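Local coordinates for SusD superfamily protein (Bacteroides fragilis, PDB 3L22) that probably binds glycans at the outer membrane as a SusD-family protein, and carries zinc ions in the crystal, at residues 203-208 with 328-333; 249-254 with 323-328. All coordinates share one frame; numbering follows the deposited sequence.

Interaction 1: residues 203-208 with 328-333; sequences ANMLKM and AETLLD. With EDO (1,2-ethanediol), chain B; EDO (1,2-ethanediol), chain Z.
Two selenomethionines of helix 203-208, Met205 and Met208, reach across to Glu329, Thr330 and Asp333 of helix 328-333. Segments 203-208 and 328-333 run in the same general direction, 33° apart, but the axes of these short segments come no closer than 11.2 Å, a gap that long, flexible side chains are suited to span. Met205 is bent at both chi2 and chi3 (-63° and -67°), which turns its methyl back against the acid side chain: CE lies 3.5 Å from the carboxylate carbon of Glu329, CD, and the chain itself crosses that of Thr330 at about a right angle. Met208 makes the apolar contact. It keeps CG anti to the backbone N and kinks only at its last torsion, placing both SE and CE against the methylene of Asp333, with CE 3.7 Å from CB. A polar element joins in where Met205 SE sits 3.2 Å from Thr330 OG1, a close approach of the large, polarisable selenium to a hydroxyl.

The two acids stand on one helix and form the surface that Met205 CE and Met208 meet. Glu329 OE2 and Asp333 OD2, one helical turn apart, are separated by 2.6 Å, so one carboxyl probably holds a proton. Arg209 makes a salt bridge to Glu329 and Lys385 one to Asp333, which would offset the charge of this buried acidic pair. An ethanediol oxygen, O1, also lies 2.6 Å from Glu329 OE2. In this mostly helical SusD-family protein, the contact joins two helices packed at a distance in the same general direction, 200-213 and 327-339, bridged by selenomethionine side chains.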
loop_
_atom_site.group_PDB
_atom_site.type_symbol
_atom_site.label_atom_id
_atom_site.label_comp_id
_atom_site.label_asym_id
_atom_site.label_seq_id
_atom_site.Cartn_x
_atom_site.Cartn_y
_atom_site.Cartn_z
ATOM N N ALA A 203 -7.016 6.054 8.767
ATOM C CA ALA A 203 -6.145 7.194 8.925
ATOM C C ALA A 203 -4.981 6.849 9.880
ATOM O O ALA A 203 -3.832 7.206 9.633
ATOM C CB ALA A 203 -6.939 8.390 9.435
ATOM N N ASN A 204 -5.306 6.168 10.972
ATOM C CA ASN A 204 -4.304 5.756 11.948
ATOM C C ASN A 204 -3.346 4.696 11.423
ATOM O O ASN A 204 -2.158 4.702 11.767
ATOM C CB ASN A 204 -4.988 5.291 13.240
ATOM C CG ASN A 204 -5.468 6.463 14.104
ATOM O OD1 ASN A 204 -4.734 7.420 14.275
ATOM N ND2 ASN A 204 -6.684 6.363 14.682
HETATM N N MSE A 205 -3.837 3.813 10.556
HETATM C CA MSE A 205 -2.959 2.845 9.887
HETATM C C MSE A 205 -1.943 3.585 9.004
HETATM O O MSE A 205 -0.761 3.249 9.012
HETATM C CB MSE A 205 -3.757 1.847 9.036
HETATM C CG MSE A 205 -4.481 0.802 9.842
HETATM SE SE MSE A 205 -3.231 -0.322 10.843
HETATM C CE MSE A 205 -2.365 -1.213 9.294
ATOM N N LEU A 206 -2.399 4.591 8.254
ATOM C CA LEU A 206 -1.487 5.333 7.381
ATOM C C LEU A 206 -0.465 6.116 8.244
ATOM O O LEU A 206 0.720 6.196 7.911
ATOM C CB LEU A 206 -2.245 6.289 6.437
ATOM C CG LEU A 206 -1.429 7.000 5.352
ATOM C CD1 LEU A 206 -0.505 6.027 4.591
ATOM C CD2 LEU A 206 -2.347 7.771 4.382
ATOM N N LYS A 207 -0.957 6.699 9.331
ATOM C CA LYS A 207 -0.124 7.445 10.247
ATOM C C LYS A 207 0.922 6.481 10.844
ATOM O O LYS A 207 2.103 6.784 10.880
ATOM C CB LYS A 207 -1.009 8.055 11.323
ATOM C CG LYS A 207 -0.361 9.036 12.257
ATOM C CD LYS A 207 -1.373 9.682 13.250
ATOM C CE LYS A 207 -2.396 10.583 12.590
ATOM N NZ LYS A 207 -3.111 11.468 13.566
HETATM N N MSE A 208 0.506 5.283 11.220
HETATM C CA MSE A 208 1.469 4.326 11.703
HETATM C C MSE A 208 2.536 3.995 10.665
HETATM O O MSE A 208 3.715 3.978 11.007
HETATM C CB MSE A 208 0.820 3.047 12.192
HETATM C CG MSE A 208 1.860 2.029 12.632
HETATM SE SE MSE A 208 1.193 0.563 13.741
HETATM C CE MSE A 208 -0.120 0.140 12.667
ATOM N N ALA A 328 -4.463 -7.912 10.487
ATOM C CA ALA A 328 -3.200 -8.622 10.655
ATOM C C ALA A 328 -2.029 -7.666 10.453
ATOM O O ALA A 328 -0.987 -7.835 11.097
ATOM C CB ALA A 328 -3.075 -9.833 9.721
ATOM N N GLU A 329 -2.168 -6.674 9.570
ATOM C CA GLU A 329 -1.122 -5.683 9.389
ATOM C C GLU A 329 -0.936 -4.810 10.651
ATOM O O GLU A 329 0.212 -4.516 11.065
ATOM C CB GLU A 329 -1.356 -4.765 8.182
ATOM C CG GLU A 329 -0.064 -4.034 7.782
ATOM C CD GLU A 329 -0.310 -2.793 6.953
ATOM O OE1 GLU A 329 -1.291 -2.786 6.135
ATOM O OE2 GLU A 329 0.469 -1.816 7.128
ATOM N N THR A 330 -2.055 -4.376 11.228
ATOM C CA THR A 330 -2.024 -3.599 12.470
ATOM C C THR A 330 -1.137 -4.324 13.483
ATOM O O THR A 330 -0.243 -3.732 14.063
ATOM C CB THR A 330 -3.411 -3.438 13.074
ATOM O OG1 THR A 330 -4.348 -3.008 12.065
ATOM C CG2 THR A 330 -3.386 -2.466 14.313
ATOM N N LEU A 331 -1.373 -5.616 13.654
ATOM C CA LEU A 331 -0.654 -6.423 14.652
ATOM C C LEU A 331 0.840 -6.624 14.340
ATOM O O LEU A 331 1.680 -6.480 15.229
ATOM C CB LEU A 331 -1.374 -7.784 14.824
ATOM C CG LEU A 331 -2.807 -7.716 15.423
ATOM C CD1 LEU A 331 -3.485 -9.084 15.420
ATOM C CD2 LEU A 331 -2.834 -7.126 16.833
ATOM N N LEU A 332 1.155 -6.966 13.100
ATOM C CA LEU A 332 2.528 -7.169 12.718
ATOM C C LEU A 332 3.308 -5.859 12.651
ATOM O O LEU A 332 4.479 -5.856 12.960
ATOM C CB LEU A 332 2.636 -7.944 11.390
ATOM C CG LEU A 332 2.235 -9.417 11.368
ATOM C CD1 LEU A 332 2.416 -9.999 9.956
ATOM C CD2 LEU A 332 2.983 -10.255 12.432
ATOM N N ASP A 333 2.674 -4.754 12.259
ATOM C CA ASP A 333 3.322 -3.437 12.303
ATOM C C ASP A 333 3.641 -3.081 13.776
ATOM O O ASP A 333 4.766 -2.669 14.097
ATOM C CB ASP A 333 2.442 -2.312 11.700
ATOM C CG ASP A 333 2.326 -2.352 10.130
ATOM O OD1 ASP A 333 3.078 -3.063 9.480
ATOM O OD2 ASP A 333 1.410 -1.656 9.578
HETATM C C1 EDO B . 3.836 -1.361 6.504
HETATM O O1 EDO B . 2.954 -2.462 6.520
HETATM C C2 EDO B . 4.226 -0.918 5.084
HETATM O O2 EDO B . 5.251 0.100 5.307
HETATM C C1 EDO Z . -0.238 14.009 14.482
HETATM O O1 EDO Z . -1.207 13.069 14.927
HETATM C C2 EDO Z . -0.059 14.128 12.989
HETATM O O2 EDO Z . -1.013 13.442 12.197
#

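Interaction 2: residues 249-254 with 323-328; sequences SIFSLP and PIFRYA. With EDO (1,2-ethanediol), chain C.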
loop_
_atom_site.group_PDB
_atom_site.type_symbol
_atom_site.label_atom_id
_atom_site.label_comp_id
_atom_site.label_asym_id
_atom_site.label_seq_id
_atom_site.Cartn_x
_atom_site.Cartn_y
_atom_site.Cartn_z
ATOM N N SER A 249 -11.142 -6.343 7.875
ATOM C CA SER A 249 -10.901 -5.379 6.813
ATOM C C SER A 249 -11.018 -3.968 7.330
ATOM O O SER A 249 -12.062 -3.584 7.843
ATOM C CB SER A 249 -11.928 -5.593 5.689
ATOM O OG SER A 249 -11.893 -6.926 5.231
ATOM N N ILE A 250 -9.952 -3.192 7.201
ATOM C CA ILE A 250 -9.969 -1.807 7.645
ATOM C C ILE A 250 -10.290 -0.911 6.471
ATOM O O ILE A 250 -11.232 -0.111 6.526
ATOM C CB ILE A 250 -8.641 -1.403 8.329
ATOM C CG1 ILE A 250 -8.391 -2.286 9.571
ATOM C CG2 ILE A 250 -8.699 0.100 8.681
ATOM C CD1 ILE A 250 -6.960 -2.321 10.095
ATOM N N PHE A 251 -9.493 -0.993 5.414
ATOM C CA PHE A 251 -9.712 -0.140 4.237
ATOM C C PHE A 251 -9.329 -0.899 2.962
ATOM O O PHE A 251 -8.231 -1.488 2.900
ATOM C CB PHE A 251 -8.902 1.174 4.354
ATOM C CG PHE A 251 -9.085 2.102 3.188
ATOM C CD1 PHE A 251 -10.310 2.721 2.968
ATOM C CD2 PHE A 251 -8.039 2.353 2.289
ATOM C CE1 PHE A 251 -10.514 3.534 1.846
ATOM C CE2 PHE A 251 -8.220 3.192 1.181
ATOM C CZ PHE A 251 -9.449 3.772 0.955
ATOM N N SER A 252 -10.221 -0.855 1.969
ATOM C CA SER A 252 -10.052 -1.515 0.675
ATOM C C SER A 252 -10.634 -0.676 -0.425
ATOM O O SER A 252 -11.455 0.236 -0.184
ATOM C CB SER A 252 -10.790 -2.868 0.628
ATOM O OG SER A 252 -10.381 -3.739 1.651
ATOM N N LEU A 253 -10.206 -0.983 -1.643
ATOM C CA LEU A 253 -10.735 -0.338 -2.859
ATOM C C LEU A 253 -11.706 -1.332 -3.504
ATOM O O LEU A 253 -11.273 -2.430 -3.942
ATOM C CB LEU A 253 -9.616 0.024 -3.833
ATOM C CG LEU A 253 -8.369 0.665 -3.219
ATOM C CD1 LEU A 253 -7.308 0.958 -4.342
ATOM C CD2 LEU A 253 -8.773 1.911 -2.497
ATOM N N PRO A 254 -13.002 -0.991 -3.516
ATOM C CA PRO A 254 -14.012 -1.925 -4.018
ATOM C C PRO A 254 -14.101 -1.862 -5.519
ATOM O O PRO A 254 -13.711 -0.842 -6.112
ATOM C CB PRO A 254 -15.303 -1.393 -3.390
ATOM C CG PRO A 254 -15.062 0.106 -3.345
ATOM C CD PRO A 254 -13.613 0.270 -3.039
ATOM N N PRO A 323 -7.226 -5.001 -1.029
ATOM C CA PRO A 323 -7.076 -4.721 0.393
ATOM C C PRO A 323 -5.862 -3.821 0.691
ATOM O O PRO A 323 -4.696 -4.205 0.422
ATOM C CB PRO A 323 -6.869 -6.108 0.974
ATOM C CG PRO A 323 -6.120 -6.845 -0.075
ATOM C CD PRO A 323 -6.616 -6.300 -1.388
ATOM N N ILE A 324 -6.115 -2.628 1.216
ATOM C CA ILE A 324 -5.035 -1.682 1.549
ATOM C C ILE A 324 -4.556 -1.930 2.984
ATOM O O ILE A 324 -3.385 -2.155 3.199
ATOM C CB ILE A 324 -5.499 -0.221 1.346
ATOM C CG1 ILE A 324 -5.940 0.005 -0.126
ATOM C CG2 ILE A 324 -4.438 0.790 1.766
ATOM C CD1 ILE A 324 -4.884 -0.251 -1.195
ATOM N N PHE A 325 -5.467 -1.868 3.947
ATOM C CA PHE A 325 -5.178 -2.124 5.348
ATOM C C PHE A 325 -6.120 -3.186 5.893
ATOM O O PHE A 325 -7.360 -3.066 5.759
ATOM C CB PHE A 325 -5.404 -0.864 6.205
ATOM C CG PHE A 325 -4.620 0.343 5.775
ATOM C CD1 PHE A 325 -3.256 0.266 5.518
ATOM C CD2 PHE A 325 -5.250 1.586 5.688
ATOM C CE1 PHE A 325 -2.549 1.381 5.162
ATOM C CE2 PHE A 325 -4.558 2.698 5.324
ATOM C CZ PHE A 325 -3.198 2.606 5.057
ATOM N N ARG A 326 -5.555 -4.197 6.540
ATOM C CA ARG A 326 -6.337 -5.129 7.344
ATOM C C ARG A 326 -5.655 -5.390 8.672
ATOM O O ARG A 326 -4.451 -5.086 8.854
ATOM C CB ARG A 326 -6.644 -6.418 6.556
ATOM C CG ARG A 326 -5.518 -7.245 6.131
ATOM C CD ARG A 326 -6.024 -8.407 5.284
ATOM N NE ARG A 326 -4.981 -9.173 4.634
ATOM C CZ ARG A 326 -4.279 -10.185 5.178
ATOM N NH1 ARG A 326 -4.462 -10.595 6.431
ATOM N NH2 ARG A 326 -3.360 -10.816 4.450
ATOM N N TYR A 327 -6.418 -5.943 9.612
ATOM C CA TYR A 327 -5.970 -6.002 10.994
ATOM C C TYR A 327 -4.724 -6.859 11.261
ATOM O O TYR A 327 -3.998 -6.572 12.207
ATOM C CB TYR A 327 -7.135 -6.418 11.896
ATOM C CG TYR A 327 -6.875 -6.299 13.379
ATOM C CD1 TYR A 327 -6.450 -5.104 13.953
ATOM C CD2 TYR A 327 -7.109 -7.381 14.221
ATOM C CE1 TYR A 327 -6.175 -5.026 15.310
ATOM C CE2 TYR A 327 -6.885 -7.300 15.592
ATOM C CZ TYR A 327 -6.429 -6.126 16.123
ATOM O OH TYR A 327 -6.236 -6.077 17.465
ATOM N N ALA A 328 -4.463 -7.912 10.487
ATOM C CA ALA A 328 -3.200 -8.622 10.655
ATOM C C ALA A 328 -2.029 -7.666 10.453
ATOM O O ALA A 328 -0.987 -7.835 11.097
ATOM C CB ALA A 328 -3.075 -9.833 9.721
HETATM C C1 EDO C . -3.703 -3.883 21.033
HETATM O O1 EDO C . -3.571 -2.591 21.645
HETATM C C2 EDO C . -3.012 -3.942 19.669
HETATM O O2 EDO C . -3.864 -4.212 18.511
HETATM O O HOH W 1 -8.869 -4.375 3.805
#
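Phe251 has CG anti to its own N (chi1 -180°), whereas Phe325 has CG beside the N (chi1 -56°); both side chains leave the same face of a two-stranded antiparallel sheet, and the Phe325 torsion brings its CD2 to 3.9 Å from Phe251 CB. The CG2 branch of Ile324 sits in the angle between the two rings: it stands 3.8 Å above the plane of the Phe325 ring, over its centre, and meets the Phe251 ring in plane at its edge, while Ile324 CB lies 3.7 Å from Phe251 CD2. Farther along, Leu253 CG packs 4.0 Å from Ile324 CG1.

The backbone bonds are doubled on each side. Phe325 O accepts from Ile250 N at 3.0 Å and, more nearly straight at 169°, from Phe251 N. Phe251 O receives Ile324 N and Phe325 N, both in its carbonyl plane. A water donates to Phe325 O and is hydrogen-bonded to Ser252 OG, whose small hydroxyl lies on the other face with Pro323 and Arg326. Arg326 carries its charge away to Glu248, Glu388 and Glu392. Phe251 meets Phe122 edge-to-face, joining the aromatic side to helix 113-131. With Ile250 and Phe251 opposite Phe325, and Ile324 and Phe325 opposite Phe251, the strands form a pair of reciprocal classic beta bulges.

How the interactions relate
The two contacts have centres about 10 Å apart and share Ala328: the chain passes from the bulged strand of interaction 2 straight into helix 327-339, which interaction 1 sets beside helix 200-213. Phe325 rests on helix 200-213, its CD2 3.7 Å from Met205 CB and its CZ 3.8 Å from Leu206 N, while Ile250 CD1 comes within 3.3 Å of Thr330 OG1. Both strands of interaction 2 belong to the chain between the two helices of interaction 1, 323-328 running into 328-333. Interaction 1 lies away from the annotated zinc sites; in interaction 2 the Phe251 side chain is about 6 Å from that of His197 and about 8 Å from that of Glu119, zinc ligands, with a bound zinc ion about 9 Å away.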